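Local coordinates for uncharacterized conserved protein of COG5135 (Nostoc punctiforme, PDB 2I51) that binds flavin mononucleotide and probably works as a flavin-dependent oxidoreductase akin to pyridoxamine 5'-phosphate oxidase, its substrate being unknown, at residues Gly9-Ala12 and His13-Arg17; Gln115-Ser118 and Asp119-Leu123. One frame throughout, in Å; residues are numbered along the deposited sequence.

Contact 1: Gly9-Ala12 and His13-Arg17; sequences GAIA and HALHR
Ile11 and Leu15 meet one turn apart on the buried side of helix 8-17, an alpha-helix lying on the antiparallel sheet of this FMN-binding fold. In one of two conformers of Ile11, its CG2 touches CD1 of Leu15 at 3.6 Å, the branched chains crossing at a slant. There CG2 stands anti to the N of Ile11, beside the carbonyl carbon, which turns the methyl along the helix to Leu15. Between them the bond from Leu15 N to Ile11 O is 2.9 Å long and nearly straight at 168°. The sheet closes this side tightly: Ile11 packs on Trp79, Phe88 and Met90, Leu15 on Trp79 and Phe81, and the buried methyl of Ala14 on Phe81 and Glu86. Away from the sheet, Gly9, Ala12, His13 and His16 are exposed, and the hold there is mostly backbone, as in Ala12 O accepting from His16 N at 3.0 Å. Arg17 NE lies over the centre of one imidazole face of His13 and His13 CE1 over the guanidinium, while Arg17 NH2 forms a salt bridge with Glu86. His13 O is gripped from opposite faces of its carbonyl plane, by Arg17 N at 3.1 Å and Arg17 NE at 3.2 Å.

Contact 2: Gln115-Ser118 and Asp119-Leu123; sequences QELS and DAARL. With EDO (1,2-ethanediol), chain E.
Ser118 holds OG between its backbone N and carbonyl carbon (chi1 63°), and Arg122 bends at chi3 (-75°), folding its guanidinium back over the turn that precedes it. The serine hydroxyl thereby accepts from Ala121 N at 3.1 Å, and NH1 of Arg122 comes within 2.8 Å of Leu117 O, a weak bond because the N-H points well off the oxygen. A second weak bond, 3.4 Å long, runs from the same NH1 to Gln115 O, and Trp114 O is a further acceptor for it. The motif is a helix N-cap: Ser118 caps helix 119-123 through the hydroxyl bond to Ala121 N, and Ser118 O takes the first-turn bond from Arg122 N at 3.0 Å. The guanidinium lies with one face above Ser118 O. At its edge, NH2 donates to Asp119 OD1 at 2.9 Å in a salt bridge that meets the carboxylate from above its plane, and to a water 2.9 Å away, also in the guanidinium plane. Leu117 and Ala121 bring their CB atoms to 4.0 Å in an apolar touch. On the exposed flank a 1,2-ethanediol, probably from the crystallisation liquor, links Gln115 OE1 to Glu116 OE2, its O2 and O1 each donating at 2.6 Å.

Contacts 1 and 2 follow each other in series along the chain and do not touch: their centres are 25 Å apart and their nearest atoms about 14 Å. Both are partly buried, centred about 16 Å (contact 1) and 17 Å (contact 2) from the middle of the chain. Neither contact supplies a residue of the flavin pocket; the side chain of Leu117 in contact 2 is about 8 Å from a bound FMN, and that of Ala14 in contact 1 about 12 Å from one. Contact 1 packs against strands 74-81 and 86-97, which also carry the flavin-pocket residues Tyr80, Gln87 and Arg89. In contact 2, Glu116 pairs with Arg56 on strand 55-60, the strand bearing pocket residue Ile58.

Contact 1: Gly9-Ala12 and His13-Arg17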
ATOM      1  N   GLY A   9     -13.678  11.542  13.151  1.00 12.49           N
ATOM      2  CA  GLY A   9     -13.322  12.940  13.091  1.00 13.55           C
ATOM      3  C   GLY A   9     -11.942  13.185  12.531  1.00 14.01           C
ATOM      4  O   GLY A   9     -11.735  14.121  11.737  1.00 14.86           O
ATOM      5  N   ALA A  10     -10.997  12.318  12.895  1.00 14.88           N
ATOM      6  CA  ALA A  10      -9.620  12.421  12.400  1.00 14.54           C
ATOM      7  C   ALA A  10      -9.609  12.258  10.890  1.00 12.66           C
ATOM      8  O   ALA A  10      -8.911  13.002  10.139  1.00 13.24           O
ATOM      9  CB  ALA A  10      -8.696  11.383  13.092  1.00 17.42           C
ATOM     10  N   ILE A  11     -10.331  11.254  10.394  1.00 12.84           N
ATOM     11  CA  ILE A  11     -10.431  11.037   8.959  0.50 11.83           C
ATOM     12  C   ILE A  11     -11.058  12.245   8.256  1.00 13.99           C
ATOM     13  O   ILE A  11     -10.608  12.677   7.207  1.00 14.54           O
ATOM     14  CB  ILE A  11     -11.264   9.746   8.610  0.50 11.81           C
ATOM     15  CG1 ILE A  11     -10.347   8.530   8.873  0.50 13.37           C
ATOM     16  CG2 ILE A  11     -11.770   9.749   7.130  0.50  9.96           C
ATOM     17  CD1 ILE A  11      -9.279   8.321   7.835  0.50 11.74           C
ATOM     18  N   ALA A  12     -12.141  12.786   8.855  1.00 13.80           N
ATOM     19  CA  ALA A  12     -12.790  13.930   8.243  1.00 14.19           C
ATOM     20  C   ALA A  12     -11.845  15.109   8.148  1.00 14.17           C
ATOM     21  O   ALA A  12     -11.828  15.836   7.164  1.00 14.32           O
ATOM     22  CB  ALA A  12     -14.039  14.313   9.048  1.00 14.56           C
ATOM     23  N   HIS A  13     -11.062  15.316   9.195  1.00 12.77           N
ATOM     24  CA  HIS A  13     -10.096  16.456   9.228  1.00 12.23           C
ATOM     25  C   HIS A  13      -8.982  16.221   8.227  1.00 13.91           C
ATOM     26  O   HIS A  13      -8.495  17.189   7.626  1.00 14.57           O
ATOM     27  CB  HIS A  13      -9.579  16.628  10.654  1.00 13.79           C
ATOM     28  CG  HIS A  13      -8.800  17.888  10.868  1.00 13.27           C
ATOM     29  ND1 HIS A  13      -7.711  18.000  11.718  1.00 21.18           N
ATOM     30  CD2 HIS A  13      -9.102  19.145  10.482  1.00 11.19           C
ATOM     31  CE1 HIS A  13      -7.335  19.278  11.763  1.00 13.26           C
ATOM     32  NE2 HIS A  13      -8.163  19.979  11.011  1.00 17.64           N
ATOM     33  N   ALA A  14      -8.534  14.991   8.038  1.00 13.98           N
ATOM     34  CA  ALA A  14      -7.513  14.701   7.033  1.00 13.08           C
ATOM     35  C   ALA A  14      -8.062  14.919   5.630  1.00 13.66           C
ATOM     36  O   ALA A  14      -7.438  15.601   4.797  1.00 13.95           O
ATOM     37  CB  ALA A  14      -6.992  13.261   7.212  1.00 13.08           C
ATOM     38  N   LEU A  15      -9.266  14.407   5.376  1.00 12.54           N
ATOM     39  CA  LEU A  15      -9.857  14.578   4.042  1.00 14.17           C
ATOM     40  C   LEU A  15     -10.033  16.062   3.731  1.00 14.56           C
ATOM     41  O   LEU A  15      -9.687  16.537   2.643  1.00 15.45           O
ATOM     42  CB  LEU A  15     -11.221  13.877   3.971  1.00 14.45           C
ATOM     43  CG  LEU A  15     -11.137  12.361   3.867  1.00 15.71           C
ATOM     44  CD1 LEU A  15     -12.481  11.742   4.242  1.00 17.56           C
ATOM     45  CD2 LEU A  15     -10.679  11.936   2.456  1.00 16.11           C
ATOM     46  N   HIS A  16     -10.548  16.838   4.671  1.00 14.60           N
ATOM     47  CA  HIS A  16     -10.763  18.236   4.433  1.00 13.04           C
ATOM     48  C   HIS A  16      -9.468  18.993   4.135  1.00 13.03           C
ATOM     49  O   HIS A  16      -9.403  19.820   3.217  1.00 14.86           O
ATOM     50  CB  HIS A  16     -11.549  18.849   5.586  1.00 13.76           C
ATOM     51  CG  HIS A  16     -11.863  20.280   5.395  1.00 15.34           C
ATOM     52  ND1 HIS A  16     -12.678  20.717   4.370  1.00 16.55           N
ATOM     53  CD2 HIS A  16     -11.468  21.375   6.081  1.00 15.52           C
ATOM     54  CE1 HIS A  16     -12.756  22.047   4.439  1.00 18.15           C
ATOM     55  NE2 HIS A  16     -12.025  22.470   5.462  1.00 18.17           N
ATOM     56  N   ARG A  17      -8.432  18.740   4.923  1.00 14.13           N
ATOM     57  CA  ARG A  17      -7.185  19.476   4.789  1.00 13.52           C
ATOM     58  C   ARG A  17      -6.371  19.010   3.608  1.00 16.73           C
ATOM     59  O   ARG A  17      -5.401  19.675   3.242  1.00 19.78           O
ATOM     60  CB  ARG A  17      -6.366  19.378   6.060  1.00 14.37           C
ATOM     61  CG  ARG A  17      -6.918  20.146   7.208  1.00 13.67           C
ATOM     62  CD  ARG A  17      -6.009  20.088   8.390  1.00 15.08           C
ATOM     63  NE  ARG A  17      -5.911  18.707   8.820  1.00 19.17           N
ATOM     64  CZ  ARG A  17      -5.089  18.232   9.737  1.00 23.12           C
ATOM     65  NH1 ARG A  17      -4.290  19.025  10.411  1.00 20.81           N
ATOM     66  NH2 ARG A  17      -5.120  16.925   9.998  1.00 24.38           N
TER

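Contact 2: Gln115-Ser118 and Asp119-Leu123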
ATOM      1  N   GLN A 115     -24.881   3.716  -9.399  1.00 13.34           N
ATOM      2  CA  GLN A 115     -25.581   4.883  -9.898  1.00 13.76           C
ATOM      3  C   GLN A 115     -24.836   6.204  -9.621  1.00 15.19           C
ATOM      4  O   GLN A 115     -24.984   7.162 -10.404  1.00 16.41           O
ATOM      5  CB  GLN A 115     -26.973   4.925  -9.309  1.00 15.86           C
ATOM      6  CG  GLN A 115     -27.838   3.798  -9.876  1.00 14.61           C
ATOM      7  CD  GLN A 115     -29.243   3.847  -9.351  1.00 16.70           C
ATOM      8  OE1 GLN A 115     -29.572   4.746  -8.565  1.00 20.63           O
ATOM      9  NE2 GLN A 115     -30.072   2.867  -9.704  1.00 14.23           N
ATOM     10  N   GLU A 116     -24.070   6.239  -8.539  1.00 14.84           N
ATOM     11  CA  GLU A 116     -23.330   7.418  -8.141  1.00 15.18           C
ATOM     12  C   GLU A 116     -22.059   7.625  -8.931  1.00 17.17           C
ATOM     13  O   GLU A 116     -21.447   8.725  -8.903  1.00 18.31           O
ATOM     14  CB  GLU A 116     -23.015   7.299  -6.624  1.00 16.03           C
ATOM     15  CG  GLU A 116     -24.245   7.467  -5.787  1.00 20.74           C
ATOM     16  CD  GLU A 116     -24.197   6.961  -4.337  1.00 25.22           C
ATOM     17  OE1 GLU A 116     -23.117   6.548  -3.879  1.00 26.96           O
ATOM     18  OE2 GLU A 116     -25.272   7.003  -3.658  1.00 27.23           O
ATOM     19  N   LEU A 117     -21.582   6.593  -9.594  1.00 14.89           N
ATOM     20  CA  LEU A 117     -20.398   6.704 -10.401  1.00 15.15           C
ATOM     21  C   LEU A 117     -20.540   7.655 -11.583  1.00 17.10           C
ATOM     22  O   LEU A 117     -21.636   7.926 -12.065  1.00 16.82           O
ATOM     23  CB  LEU A 117     -19.989   5.346 -10.940  1.00 15.44           C
ATOM     24  CG  LEU A 117     -19.650   4.274  -9.898  1.00 14.11           C
ATOM     25  CD1 LEU A 117     -19.293   2.997 -10.647  1.00 15.94           C
ATOM     26  CD2 LEU A 117     -18.500   4.686  -8.984  1.00 17.93           C
ATOM     27  N   SER A 118     -19.399   8.135 -12.107  1.00 18.84           N
ATOM     28  CA  SER A 118     -19.452   8.743 -13.409  1.00 18.42           C
ATOM     29  C   SER A 118     -19.637   7.737 -14.564  1.00 19.14           C
ATOM     30  O   SER A 118     -19.389   6.542 -14.422  1.00 17.24           O
ATOM     31  CB  SER A 118     -18.143   9.517 -13.691  1.00 20.15           C
ATOM     32  OG  SER A 118     -17.076   8.594 -13.705  1.00 20.87           O
ATOM     33  N   ASP A 119     -20.015   8.237 -15.740  1.00 18.89           N
ATOM     34  CA  ASP A 119     -20.021   7.390 -16.927  1.00 20.06           C
ATOM     35  C   ASP A 119     -18.676   6.758 -17.160  1.00 20.35           C
ATOM     36  O   ASP A 119     -18.591   5.605 -17.512  1.00 20.21           O
ATOM     37  CB  ASP A 119     -20.466   8.157 -18.184  1.00 21.28           C
ATOM     38  CG  ASP A 119     -21.945   8.449 -18.221  1.00 26.27           C
ATOM     39  OD1 ASP A 119     -22.761   7.662 -17.658  1.00 29.53           O
ATOM     40  OD2 ASP A 119     -22.323   9.434 -18.908  1.00 31.28           O
ATOM     41  N   ALA A 120     -17.608   7.543 -17.000  1.00 20.39           N
ATOM     42  CA  ALA A 120     -16.265   6.997 -17.234  1.00 20.55           C
ATOM     43  C   ALA A 120     -15.953   5.792 -16.355  1.00 19.62           C
ATOM     44  O   ALA A 120     -15.356   4.783 -16.806  1.00 19.95           O
ATOM     45  CB  ALA A 120     -15.190   8.124 -17.019  1.00 22.26           C
ATOM     46  N   ALA A 121     -16.351   5.892 -15.091  1.00 19.20           N
ATOM     47  CA  ALA A 121     -16.082   4.877 -14.135  1.00 18.42           C
ATOM     48  C   ALA A 121     -16.920   3.635 -14.482  1.00 19.73           C
ATOM     49  O   ALA A 121     -16.406   2.522 -14.445  1.00 18.64           O
ATOM     50  CB  ALA A 121     -16.341   5.348 -12.692  1.00 19.18           C
ATOM     51  N   ARG A 122     -18.203   3.816 -14.837  1.00 17.19           N
ATOM     52  CA  ARG A 122     -18.987   2.629 -15.248  1.00 14.56           C
ATOM     53  C   ARG A 122     -18.458   1.950 -16.508  1.00 15.92           C
ATOM     54  O   ARG A 122     -18.471   0.737 -16.624  1.00 16.85           O
ATOM     55  CB  ARG A 122     -20.454   2.982 -15.447  1.00 15.25           C
ATOM     56  CG  ARG A 122     -21.238   3.249 -14.158  1.00 14.61           C
ATOM     57  CD  ARG A 122     -22.726   3.434 -14.412  1.00 13.89           C
ATOM     58  NE  ARG A 122     -23.035   4.745 -15.000  1.00 14.66           N
ATOM     59  CZ  ARG A 122     -23.214   5.848 -14.289  1.00 15.85           C
ATOM     60  NH1 ARG A 122     -23.272   5.820 -12.962  1.00 15.01           N
ATOM     61  NH2 ARG A 122     -23.322   6.996 -14.924  1.00 18.17           N
ATOM     62  N   LEU A 123     -17.971   2.779 -17.465  1.00 18.30           N
ATOM     63  CA  LEU A 123     -17.494   2.282 -18.768  0.50 17.84           C
ATOM     64  C   LEU A 123     -16.349   1.271 -18.581  1.00 17.29           C
ATOM     65  O   LEU A 123     -16.245   0.300 -19.322  1.00 17.53           O
ATOM     66  CB  LEU A 123     -17.021   3.449 -19.670  0.50 19.92           C
ATOM     67  CG  LEU A 123     -18.043   4.268 -20.483  0.50 23.06           C
ATOM     68  CD1 LEU A 123     -17.455   5.590 -20.958  0.50 25.31           C
ATOM     69  CD2 LEU A 123     -18.546   3.493 -21.696  0.50 20.78           C
TER
HETATM   70  C1  EDO E 302     -27.445   6.783  -5.811  1.00 46.16           C
HETATM   71  O1  EDO E 302     -27.448   7.876  -4.883  1.00 57.56           O
HETATM   72  C2  EDO E 302     -28.867   6.470  -6.232  1.00 44.57           C
HETATM   73  O2  EDO E 302     -29.078   7.100  -7.493  1.00 47.78           O
HETATM   74  O   HOH W   1     -24.020   9.568 -13.748  1.00 37.43           O